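Local coordinates for protein NAD-dependent epimerase/dehydratase (Methylobacillus flagellatus KT, PDB 3GPI) that is of unknown function but has the Rossmann-type fold of the NAD-dependent epimerase/dehydratase family and so probably binds a dinucleotide cofactor, at residues E116-L121 against P241-N246; R167-P172 against D229-A234; E173-R178 against L223-A228; T182-R187 against Q216-H221. One frame throughout, in Å; residues are numbered along the deposited sequence.

Along the chain, residues 116-121 come first and wait longest for their partner: contact 1 closes the widest loop, some 120 residues, by bringing 241-246 back beside them. Within it the other three fit one inside the next. Contact 2 joins the end of helix 164-168 to the end of helix 220-230, contact 3 lays the following loop 173-178 on helix 220-230, and contact 4, innermost, pairs strand 181-186 with strand 218-219. None cross. Contacts 2 and 3 have centres about 8 Å apart and share helix 220-230, which starts in contact 4. The salt bridge from Arg-178 to Glu-116 links contact 3 to contact 1, and Trp-120 touches Pro-217 of contact 4.

Contact 1 of 4, residues E116-L121 against P241-N246; sequences EVEEWL and PPVQGN. With EDO (1,2-ethanediol), chain C.
Glu-116, Glu-118 and Asn-246 carry this surface contact, in which two carboxylates meet backbone N-H groups. OE2 of Glu-116 accepts the N-H of Asn-246 at 2.7 Å in an almost straight bond (177°), using the lone pair that faces away from OE1. With CG anti to the carbonyl carbon (chi1 -59°) and the chain extended beyond it, Glu-116 runs alongside the 245-246 peptide, and the same oxygen takes a salt bridge from Arg-178. Asn-246 answers with its carbonyl: Val-117 N donates to Asn-246 O at 3.0 Å, nearly along the C=O axis. These bonds lie just ahead of the place where strands 120-121 and 248-249 pair as a small parallel sheet, apart from the main Rossmann-type sheet. Glu-118, the centre of an inverse gamma turn, bends at chi2 (-63°) and sends OE2 toward Gly-245 N, a weak bond of 3.3 Å. Water 1 donates to that oxygen and to Asn-246 O, while water 2 bridges Glu-118 OE1 and Val-243 O; OE1 also accepts from Trp-181 NE1. The CB of Asn-246 points away from 116-121, and its ND2 donates to O2 of an ethanediol at 3.0 Å and to Trp-181 O.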
# COMPACT_ATOMS: atom_id res chain seq x y z
N GLU A 116 -5.79 18.77 -6.39
CA GLU A 116 -5.33 18.50 -7.74
C GLU A 116 -4.40 19.62 -8.14
O GLU A 116 -4.80 20.81 -8.22
CB GLU A 116 -6.52 18.39 -8.70
CG GLU A 116 -7.47 17.32 -8.31
CD GLU A 116 -8.30 16.83 -9.47
OE1 GLU A 116 -9.52 17.04 -9.41
OE2 GLU A 116 -7.76 16.26 -10.43
N VAL A 117 -3.15 19.28 -8.34
CA VAL A 117 -2.13 20.27 -8.60
C VAL A 117 -1.14 19.73 -9.59
O VAL A 117 -0.80 18.53 -9.56
CB VAL A 117 -1.38 20.72 -7.32
CG1 VAL A 117 -2.24 21.61 -6.46
CG2 VAL A 117 -0.90 19.52 -6.51
N GLU A 118 -0.63 20.61 -10.45
CA GLU A 118 0.40 20.24 -11.40
C GLU A 118 1.75 20.49 -10.75
O GLU A 118 2.58 21.29 -11.22
CB GLU A 118 0.23 21.05 -12.69
CG GLU A 118 -1.03 20.69 -13.48
CD GLU A 118 -1.01 19.25 -13.98
OE1 GLU A 118 -0.02 18.83 -14.62
OE2 GLU A 118 -1.99 18.53 -13.70
N GLU A 119 1.97 19.78 -9.65
CA GLU A 119 3.09 19.98 -8.77
C GLU A 119 3.43 18.62 -8.18
O GLU A 119 2.61 17.67 -8.20
CB GLU A 119 2.72 20.90 -7.60
CG GLU A 119 2.43 22.37 -7.95
CD GLU A 119 2.26 23.23 -6.71
OE1 GLU A 119 1.53 22.82 -5.77
OE2 GLU A 119 2.85 24.33 -6.67
N TRP A 120 4.64 18.55 -7.63
CA TRP A 120 5.09 17.41 -6.83
C TRP A 120 4.77 17.65 -5.38
O TRP A 120 5.16 18.68 -4.82
CB TRP A 120 6.58 17.27 -6.94
CG TRP A 120 7.06 16.88 -8.29
CD1 TRP A 120 7.37 17.70 -9.33
CD2 TRP A 120 7.31 15.55 -8.74
NE1 TRP A 120 7.81 16.95 -10.41
CE2 TRP A 120 7.78 15.62 -10.06
CE3 TRP A 120 7.16 14.28 -8.14
CZ2 TRP A 120 8.12 14.49 -10.80
CZ3 TRP A 120 7.49 13.18 -8.86
CH2 TRP A 120 8.00 13.28 -10.17
N LEU A 121 4.07 16.71 -4.75
CA LEU A 121 3.75 16.76 -3.33
C LEU A 121 4.60 15.74 -2.59
O LEU A 121 4.93 14.69 -3.15
CB LEU A 121 2.28 16.41 -3.07
CG LEU A 121 1.27 17.20 -3.89
CD1 LEU A 121 -0.14 16.88 -3.45
CD2 LEU A 121 1.60 18.68 -3.82
N PRO A 241 -4.79 13.60 -24.83
CA PRO A 241 -5.49 14.77 -24.30
C PRO A 241 -4.52 15.59 -23.44
O PRO A 241 -3.52 15.06 -22.96
CB PRO A 241 -6.60 14.15 -23.46
CG PRO A 241 -6.74 12.73 -23.97
CD PRO A 241 -5.36 12.34 -24.35
N PRO A 242 -4.74 16.89 -23.28
CA PRO A 242 -3.91 17.68 -22.39
C PRO A 242 -3.76 17.03 -20.99
O PRO A 242 -4.73 16.46 -20.43
CB PRO A 242 -4.70 19.04 -22.30
CG PRO A 242 -6.03 18.76 -22.80
CD PRO A 242 -5.87 17.68 -23.83
N VAL A 243 -2.54 17.10 -20.48
CA VAL A 243 -2.22 16.50 -19.18
C VAL A 243 -2.78 17.40 -18.10
O VAL A 243 -2.37 18.57 -17.98
CB VAL A 243 -0.71 16.34 -19.02
CG1 VAL A 243 -0.37 15.81 -17.61
CG2 VAL A 243 -0.16 15.41 -20.11
N GLN A 244 -3.71 16.87 -17.31
CA GLN A 244 -4.36 17.64 -16.28
C GLN A 244 -5.11 16.73 -15.31
O GLN A 244 -5.85 15.85 -15.71
CB GLN A 244 -5.31 18.68 -16.92
CG GLN A 244 -5.83 19.69 -15.93
CD GLN A 244 -7.14 19.27 -15.33
OE1 GLN A 244 -8.05 18.83 -16.05
NE2 GLN A 244 -7.26 19.40 -14.01
N GLY A 245 -4.88 16.93 -14.01
CA GLY A 245 -5.62 16.21 -13.01
C GLY A 245 -4.76 15.40 -12.04
O GLY A 245 -3.63 15.00 -12.35
N ASN A 246 -5.30 15.20 -10.84
CA ASN A 246 -4.62 14.49 -9.77
C ASN A 246 -3.33 15.23 -9.38
O ASN A 246 -3.35 16.46 -9.35
CB ASN A 246 -4.38 13.01 -10.13
CG ASN A 246 -4.14 12.16 -8.90
OD1 ASN A 246 -4.66 12.41 -7.80
ND2 ASN A 246 -3.31 11.16 -9.06
C1 EDO C . -2.62 8.28 -8.99
O1 EDO C . -2.81 7.03 -9.58
C2 EDO C . -2.29 8.14 -7.54
O2 EDO C . -2.37 9.33 -6.82
O HOH W 1 -3.65 18.39 -11.47
O HOH W 2 0.46 19.42 -17.53

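Contact 2 of 4, residues R167-P172 against D229-A234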
# COMPACT_ATOMS: atom_id res chain seq x y z
N ARG A 167 -5.46 -4.60 -18.66
CA ARG A 167 -6.72 -4.91 -19.35
C ARG A 167 -7.29 -3.66 -19.99
O ARG A 167 -7.69 -3.72 -21.17
CB ARG A 167 -7.73 -5.57 -18.39
CG ARG A 167 -7.27 -6.96 -17.92
CD ARG A 167 -8.35 -7.63 -17.07
NE ARG A 167 -8.80 -6.79 -15.95
CZ ARG A 167 -8.31 -6.84 -14.72
NH1 ARG A 167 -7.33 -7.67 -14.38
NH2 ARG A 167 -8.79 -6.04 -13.80
N GLN A 168 -7.31 -2.53 -19.29
CA GLN A 168 -7.87 -1.31 -19.84
C GLN A 168 -7.10 -0.88 -21.10
O GLN A 168 -7.67 -0.31 -22.04
CB GLN A 168 -7.83 -0.18 -18.84
CG GLN A 168 -8.57 1.09 -19.36
CD GLN A 168 -8.83 2.19 -18.35
OE1 GLN A 168 -8.01 2.49 -17.47
NE2 GLN A 168 -9.97 2.84 -18.52
N ALA A 169 -5.80 -1.12 -21.13
CA ALA A 169 -4.98 -0.76 -22.28
C ALA A 169 -5.39 -1.51 -23.55
O ALA A 169 -5.08 -1.07 -24.64
CB ALA A 169 -3.51 -1.04 -21.96
N GLN A 170 -6.11 -2.61 -23.37
CA GLN A 170 -6.54 -3.45 -24.50
C GLN A 170 -7.78 -2.89 -25.18
O GLN A 170 -8.17 -3.35 -26.27
CB GLN A 170 -6.82 -4.88 -24.01
CG GLN A 170 -5.56 -5.66 -23.62
CD GLN A 170 -5.87 -7.01 -23.06
OE1 GLN A 170 -6.98 -7.51 -23.24
NE2 GLN A 170 -4.91 -7.62 -22.38
N THR A 171 -8.41 -1.92 -24.54
CA THR A 171 -9.65 -1.34 -25.04
C THR A 171 -9.62 0.22 -25.11
O THR A 171 -10.24 0.89 -24.29
CB THR A 171 -10.86 -1.83 -24.22
OG1 THR A 171 -10.66 -1.46 -22.84
CG2 THR A 171 -11.03 -3.35 -24.36
N PRO A 172 -8.95 0.79 -26.14
CA PRO A 172 -8.78 2.25 -26.21
C PRO A 172 -10.08 3.04 -26.29
O PRO A 172 -10.11 4.18 -25.85
CB PRO A 172 -7.91 2.46 -27.46
CG PRO A 172 -7.25 1.19 -27.70
CD PRO A 172 -8.22 0.12 -27.23
N ASP A 229 0.91 -0.48 -26.72
CA ASP A 229 2.01 -0.75 -27.65
C ASP A 229 2.62 -2.12 -27.40
O ASP A 229 2.89 -2.89 -28.34
CB ASP A 229 3.08 0.33 -27.57
CG ASP A 229 2.64 1.63 -28.19
OD1 ASP A 229 1.55 1.71 -28.81
OD2 ASP A 229 3.40 2.64 -28.06
N ARG A 230 2.80 -2.48 -26.15
CA ARG A 230 3.43 -3.75 -25.87
C ARG A 230 2.49 -4.94 -25.98
O ARG A 230 2.93 -6.07 -25.89
CB ARG A 230 4.10 -3.69 -24.48
CG ARG A 230 5.54 -3.17 -24.66
CD ARG A 230 5.97 -2.18 -23.63
NE ARG A 230 7.13 -1.40 -24.08
CZ ARG A 230 7.05 -0.24 -24.72
NH1 ARG A 230 5.86 0.28 -25.00
NH2 ARG A 230 8.16 0.41 -25.10
N GLN A 231 1.20 -4.70 -26.18
CA GLN A 231 0.23 -5.76 -26.35
C GLN A 231 -0.38 -5.85 -27.76
O GLN A 231 -1.37 -6.58 -27.98
CB GLN A 231 -0.89 -5.63 -25.34
CG GLN A 231 -0.42 -5.75 -23.87
CD GLN A 231 -1.58 -5.69 -22.94
OE1 GLN A 231 -2.20 -6.70 -22.66
NE2 GLN A 231 -1.88 -4.48 -22.44
N GLY A 232 0.19 -5.10 -28.71
CA GLY A 232 -0.32 -5.13 -30.07
C GLY A 232 -1.74 -4.59 -30.18
O GLY A 232 -2.57 -5.14 -30.92
N ILE A 233 -2.04 -3.53 -29.45
CA ILE A 233 -3.38 -2.93 -29.44
C ILE A 233 -3.37 -1.68 -30.27
O ILE A 233 -2.59 -0.77 -30.07
CB ILE A 233 -3.80 -2.57 -27.98
CG1 ILE A 233 -3.75 -3.82 -27.07
CG2 ILE A 233 -5.15 -1.88 -27.99
CD1 ILE A 233 -4.65 -4.97 -27.48
N ALA A 234 -4.27 -1.63 -31.26
CA ALA A 234 -4.34 -0.48 -32.14
C ALA A 234 -5.06 0.69 -31.54
O ALA A 234 -6.09 0.53 -30.87
CB ALA A 234 -5.03 -0.90 -33.46
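Two chain segments that leave helices pack side by side at the protein surface: residues 167-172, which run on from helix 164-168 and include a type I beta turn from Gln-168 to Thr-171, and residues 229-234, the exit from helix 220-230. Ile-233 supplies the apolar part. Its CG2, anti to the backbone N, touches CG of Pro-172 at 3.7 Å, and the same methyl also lies against Ala-169 O, at 3.4 Å. The other branch, ending in CD1, runs past CA and CG of Gln-170, so both branches of the isoleucine lie against one side of the turn. The Pro-172 ring reaches on to the next residue, its CG 3.4 Å from Ala-234 O.

Beside this patch two glutamines meet at about a right angle. NE2 of Gln-170 donates to OE1 of Gln-231 at 2.9 Å, the acceptor lying close to the amide plane of Gln-170, whereas the donor is tilted 27° from the carbonyl plane of Gln-231. The two amide planes are 68° apart. The far end of the Gln-231 amide is gripped too: NE2 donates to Ile-166 O and Leu-227 O, one carbonyl near each helix end, and rests against CB of Ala-169. A leucine in place of Gln-231 would probably leave both carbonyls without this donor and Gln-170 NE2 without its acceptor, freeing that amide to turn. Accepting on one side and donating on the other, the Gln-231 amide is fixed in its flip and ties both helix ends together by neutral bonds, with Ile-233 filling the apolar side.

Contact 3 of 4, residues E173-R178 against L223-A228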
# COMPACT_ATOMS: atom_id res chain seq x y z
N GLU A 173 -11.17 2.44 -26.79
CA GLU A 173 -12.46 3.14 -26.73
C GLU A 173 -12.97 3.40 -25.30
O GLU A 173 -13.80 4.28 -25.08
CB GLU A 173 -13.52 2.41 -27.59
N GLN A 174 -12.43 2.68 -24.32
CA GLN A 174 -12.84 2.84 -22.92
C GLN A 174 -11.86 3.67 -22.09
O GLN A 174 -11.97 3.73 -20.87
CB GLN A 174 -13.07 1.48 -22.24
CG GLN A 174 -14.08 0.60 -22.99
CD GLN A 174 -14.38 -0.71 -22.28
OE1 GLN A 174 -14.66 -0.75 -21.08
NE2 GLN A 174 -14.37 -1.81 -23.05
N TRP A 175 -10.87 4.28 -22.75
CA TRP A 175 -9.93 5.12 -22.01
C TRP A 175 -10.61 6.37 -21.46
O TRP A 175 -11.55 6.88 -22.07
CB TRP A 175 -8.71 5.45 -22.89
CG TRP A 175 -7.88 4.24 -23.23
CD1 TRP A 175 -8.05 2.97 -22.77
CD2 TRP A 175 -6.71 4.22 -24.06
NE1 TRP A 175 -7.08 2.15 -23.28
CE2 TRP A 175 -6.24 2.89 -24.08
CE3 TRP A 175 -6.03 5.20 -24.81
CZ2 TRP A 175 -5.12 2.49 -24.82
CZ3 TRP A 175 -4.90 4.80 -25.54
CH2 TRP A 175 -4.47 3.46 -25.54
N PRO A 176 -10.18 6.84 -20.29
CA PRO A 176 -10.88 8.00 -19.67
C PRO A 176 -10.71 9.26 -20.51
O PRO A 176 -9.73 9.40 -21.25
CB PRO A 176 -10.17 8.16 -18.31
CG PRO A 176 -8.78 7.56 -18.55
CD PRO A 176 -9.03 6.39 -19.47
N ALA A 177 -11.67 10.18 -20.45
CA ALA A 177 -11.55 11.42 -21.20
C ALA A 177 -10.42 12.30 -20.65
O ALA A 177 -9.71 12.94 -21.40
CB ALA A 177 -12.90 12.19 -21.17
N ARG A 178 -10.30 12.33 -19.34
CA ARG A 178 -9.34 13.20 -18.67
C ARG A 178 -8.00 12.49 -18.55
O ARG A 178 -7.97 11.33 -18.12
CB ARG A 178 -9.84 13.55 -17.28
CG ARG A 178 -9.11 14.70 -16.70
CD ARG A 178 -8.82 14.41 -15.29
NE ARG A 178 -9.10 15.55 -14.46
CZ ARG A 178 -9.17 15.53 -13.14
NH1 ARG A 178 -8.96 14.40 -12.45
NH2 ARG A 178 -9.44 16.65 -12.50
N LEU A 223 0.55 5.92 -19.96
CA LEU A 223 0.66 4.56 -19.47
C LEU A 223 -0.17 3.62 -20.34
O LEU A 223 0.31 2.57 -20.74
CB LEU A 223 0.19 4.51 -18.01
CG LEU A 223 0.19 3.11 -17.42
CD1 LEU A 223 1.59 2.44 -17.44
CD2 LEU A 223 -0.32 3.12 -16.00
N LEU A 224 -1.40 4.03 -20.65
CA LEU A 224 -2.29 3.19 -21.47
C LEU A 224 -1.71 2.97 -22.86
O LEU A 224 -1.74 1.85 -23.32
CB LEU A 224 -3.68 3.80 -21.52
CG LEU A 224 -4.47 3.73 -20.23
CD1 LEU A 224 -5.65 4.72 -20.33
CD2 LEU A 224 -4.93 2.29 -19.94
N ARG A 225 -1.13 4.01 -23.47
CA ARG A 225 -0.53 3.82 -24.79
C ARG A 225 0.69 2.93 -24.73
O ARG A 225 0.89 2.12 -25.62
CB ARG A 225 -0.18 5.16 -25.41
CG ARG A 225 -1.39 5.92 -25.92
CD ARG A 225 -0.94 7.22 -26.48
NE ARG A 225 -2.04 7.91 -27.13
CZ ARG A 225 -1.85 8.75 -28.14
NH1 ARG A 225 -0.62 8.95 -28.63
NH2 ARG A 225 -2.91 9.35 -28.67
N TRP A 226 1.52 3.06 -23.68
CA TRP A 226 2.73 2.23 -23.55
C TRP A 226 2.27 0.76 -23.41
O TRP A 226 2.83 -0.17 -24.05
CB TRP A 226 3.50 2.72 -22.29
CG TRP A 226 4.87 2.04 -22.11
CD1 TRP A 226 6.07 2.51 -22.55
CD2 TRP A 226 5.14 0.81 -21.44
NE1 TRP A 226 7.07 1.65 -22.21
CE2 TRP A 226 6.53 0.60 -21.52
CE3 TRP A 226 4.35 -0.12 -20.76
CZ2 TRP A 226 7.15 -0.53 -20.95
CZ3 TRP A 226 4.96 -1.24 -20.19
CH2 TRP A 226 6.36 -1.44 -20.31
N LEU A 227 1.26 0.53 -22.57
CA LEU A 227 0.74 -0.80 -22.38
C LEU A 227 0.06 -1.37 -23.64
O LEU A 227 0.16 -2.58 -23.93
CB LEU A 227 -0.23 -0.81 -21.22
CG LEU A 227 0.43 -0.69 -19.83
CD1 LEU A 227 -0.60 -0.48 -18.76
CD2 LEU A 227 1.33 -1.92 -19.53
N ALA A 228 -0.59 -0.49 -24.38
CA ALA A 228 -1.25 -0.89 -25.63
C ALA A 228 -0.17 -1.27 -26.64
O ALA A 228 -0.30 -2.31 -27.30
CB ALA A 228 -2.11 0.25 -26.14
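The indole of Trp-175 lies with one face on Leu-224, whose CB sits 3.7 Å above the plane and whose CD1 covers the five-membered ring. That methyl makes a CH-pi contact, 3.8 Å from the ring centroid and 14° off its normal. At the edge, in the ring plane, CB of Ala-228 meets CZ2 at 4.0 Å. CG of Arg-225 comes obliquely to CZ3, at 3.7 Å, as the extended arginine chain crosses the indole at about a right angle and carries its guanidinium beyond the ring to Gly-238 O. A first torsion of -65°, with CG anti to the carbonyl carbon, and a second near zero (-5°) turn the six-membered ring toward Ala-228 while the five-membered ring stays over CD1 of Leu-224.

Leu-224, Arg-225 and Ala-228 belong to neighbouring turns of helix 220-230, so a loop tryptophan wedges against one side of the helix, face on Leu-224 and edge on Ala-228: residues 173-178 join helix 164-168 to strand 181-186 in the C-terminal part of the fold. Pro-176 follows the indole, the CD atom of its ring touching CD1 of Leu-224 at 3.9 Å. The indole N-H is not spent on helix 220-230; NE1 donates to Gln-168 O. An alanine instead of Trp-175 is likely to open a gap over Leu-224 and Ala-228 and to leave Gln-168 O without this donor. A polar tie flanks the packing, where Pro-176 O accepts from NE2 of His-221 one turn before Leu-224.

Contact 4 of 4, residues T182-R187 against Q216-H221; sequences TNRIHR and QPLPVH. With EDO (1,2-ethanediol), chain C; EDO (1,2-ethanediol), chain B.
Thr-182 and Leu-218 face each other as an antiparallel hydrogen-bonded pair, their side chains on the same face of the sheet. Leu-218 N donates to Thr-182 O at 3.0 Å, in the carbonyl plane. Two donors grip Leu-218 O from opposite faces of its plane: Thr-182 N at 2.8 Å and Thr-182 OG1, also at 2.8 Å. The hydroxyl gets there because chi1 (61°) sets OG1 between the backbone N and the carbonyl carbon; CG2 is then directed onto CB of Val-220, 3.6 Å away, the two side chains crossing at about a right angle. Arg-184, bent at chi3, folds back so that its guanidinium passes obliquely beside CD2 of Leu-218. A water accepts from its NH1 and donates to Gln-216 O, while Arg-184 NE donates to O1 of an ethanediol at 2.9 Å. Asn-183 OD1 lies 3.3 Å from CB of Pro-217 and accepts from Leu-249 N, and Asn-183 ND2 donates to Lys-247 O. Strand 181-186 thus sits between parallel strand 149-158 and the short antiparallel strand 218-219 at this end of the main sheet; helix 220-230 starts directly from the latter, and Tyr-266 and Tyr-270 of helix 266-277 pack against Arg-184.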
# COMPACT_ATOMS: atom_id res chain seq x y z
N THR A 182 -0.90 9.77 -12.78
CA THR A 182 -1.08 8.53 -12.04
C THR A 182 0.22 8.17 -11.33
O THR A 182 1.33 8.34 -11.90
CB THR A 182 -1.54 7.36 -12.97
OG1 THR A 182 -0.55 7.10 -13.99
CG2 THR A 182 -2.88 7.67 -13.63
N ASN A 183 0.06 7.66 -10.11
CA ASN A 183 1.17 7.32 -9.21
C ASN A 183 0.95 5.89 -8.80
O ASN A 183 -0.18 5.46 -8.55
CB ASN A 183 1.15 8.20 -7.98
CG ASN A 183 1.31 9.67 -8.30
OD1 ASN A 183 2.42 10.16 -8.48
ND2 ASN A 183 0.19 10.37 -8.41
N ARG A 184 2.04 5.14 -8.74
CA ARG A 184 1.91 3.69 -8.45
C ARG A 184 3.04 3.12 -7.60
O ARG A 184 4.12 3.70 -7.51
CB ARG A 184 1.88 2.86 -9.76
CG ARG A 184 3.23 2.88 -10.50
CD ARG A 184 3.22 2.42 -11.98
NE ARG A 184 2.07 3.06 -12.59
CZ ARG A 184 1.96 4.37 -12.76
NH1 ARG A 184 3.00 5.17 -12.65
NH2 ARG A 184 0.79 4.85 -13.10
N ILE A 185 2.76 1.98 -6.98
CA ILE A 185 3.77 1.21 -6.27
C ILE A 185 3.46 -0.24 -6.56
O ILE A 185 2.33 -0.69 -6.45
CB ILE A 185 3.75 1.56 -4.74
CG1 ILE A 185 4.91 0.86 -3.99
CG2 ILE A 185 2.41 1.25 -4.10
CD1 ILE A 185 6.33 1.47 -4.27
N HIS A 186 4.49 -1.01 -6.90
CA HIS A 186 4.28 -2.43 -7.11
C HIS A 186 4.08 -3.10 -5.75
O HIS A 186 4.78 -2.77 -4.78
CB HIS A 186 5.53 -3.01 -7.77
CG HIS A 186 5.35 -4.41 -8.30
ND1 HIS A 186 5.25 -5.52 -7.48
CD2 HIS A 186 5.28 -4.86 -9.57
CE1 HIS A 186 5.12 -6.60 -8.23
NE2 HIS A 186 5.15 -6.23 -9.51
N ARG A 187 3.14 -4.03 -5.68
CA ARG A 187 2.91 -4.81 -4.45
C ARG A 187 4.20 -5.28 -3.79
O ARG A 187 4.35 -5.20 -2.57
CB ARG A 187 2.04 -6.03 -4.77
CG ARG A 187 1.74 -6.95 -3.58
CD ARG A 187 1.41 -8.37 -4.09
NE ARG A 187 2.57 -9.07 -4.61
CZ ARG A 187 2.55 -10.28 -5.14
NH1 ARG A 187 1.41 -10.94 -5.26
NH2 ARG A 187 3.67 -10.81 -5.61
N GLN A 216 8.30 7.34 -11.06
CA GLN A 216 7.81 7.98 -12.30
C GLN A 216 6.30 8.05 -12.38
O GLN A 216 5.69 7.19 -12.99
CB GLN A 216 8.35 7.27 -13.55
CG GLN A 216 9.89 7.43 -13.74
CD GLN A 216 10.36 7.00 -15.12
OE1 GLN A 216 9.77 7.37 -16.12
NE2 GLN A 216 11.44 6.21 -15.18
N PRO A 217 5.71 9.10 -11.83
CA PRO A 217 4.30 9.35 -12.14
C PRO A 217 4.19 9.64 -13.64
O PRO A 217 5.09 10.18 -14.26
CB PRO A 217 3.96 10.61 -11.32
CG PRO A 217 5.21 11.06 -10.65
CD PRO A 217 6.34 10.17 -11.04
N LEU A 218 3.04 9.32 -14.21
CA LEU A 218 2.83 9.70 -15.61
C LEU A 218 1.36 9.89 -15.87
O LEU A 218 0.51 9.37 -15.15
CB LEU A 218 3.46 8.71 -16.64
CG LEU A 218 2.76 7.35 -16.84
CD1 LEU A 218 3.51 6.52 -17.94
CD2 LEU A 218 2.74 6.55 -15.55
N PRO A 219 1.05 10.65 -16.92
CA PRO A 219 -0.35 10.81 -17.28
C PRO A 219 -0.93 9.47 -17.71
O PRO A 219 -0.23 8.67 -18.37
CB PRO A 219 -0.28 11.76 -18.50
CG PRO A 219 1.01 12.51 -18.33
CD PRO A 219 1.94 11.43 -17.78
N VAL A 220 -2.19 9.24 -17.38
CA VAL A 220 -2.81 7.92 -17.58
C VAL A 220 -2.76 7.51 -19.07
O VAL A 220 -2.57 6.35 -19.40
CB VAL A 220 -4.24 7.84 -16.97
CG1 VAL A 220 -5.25 8.74 -17.73
CG2 VAL A 220 -4.72 6.42 -16.86
N HIS A 221 -2.92 8.46 -19.98
CA HIS A 221 -2.86 8.11 -21.39
C HIS A 221 -1.50 7.66 -21.85
O HIS A 221 -1.40 6.84 -22.73
CB HIS A 221 -3.39 9.26 -22.29
CG HIS A 221 -4.88 9.31 -22.36
ND1 HIS A 221 -5.57 8.89 -23.48
CD2 HIS A 221 -5.82 9.70 -21.45
CE1 HIS A 221 -6.87 9.02 -23.25
NE2 HIS A 221 -7.05 9.51 -22.04
C1 EDO C . -2.62 8.28 -8.99
O1 EDO C . -2.81 7.03 -9.58
C2 EDO C . -2.29 8.14 -7.54
O2 EDO C . -2.37 9.33 -6.82
C1 EDO B . -1.52 1.95 -11.93
O1 EDO B . -0.34 1.49 -12.50
C2 EDO B . -1.35 3.43 -12.06
O2 EDO B . -2.33 3.83 -12.96
O HOH W 3 5.86 4.46 -12.88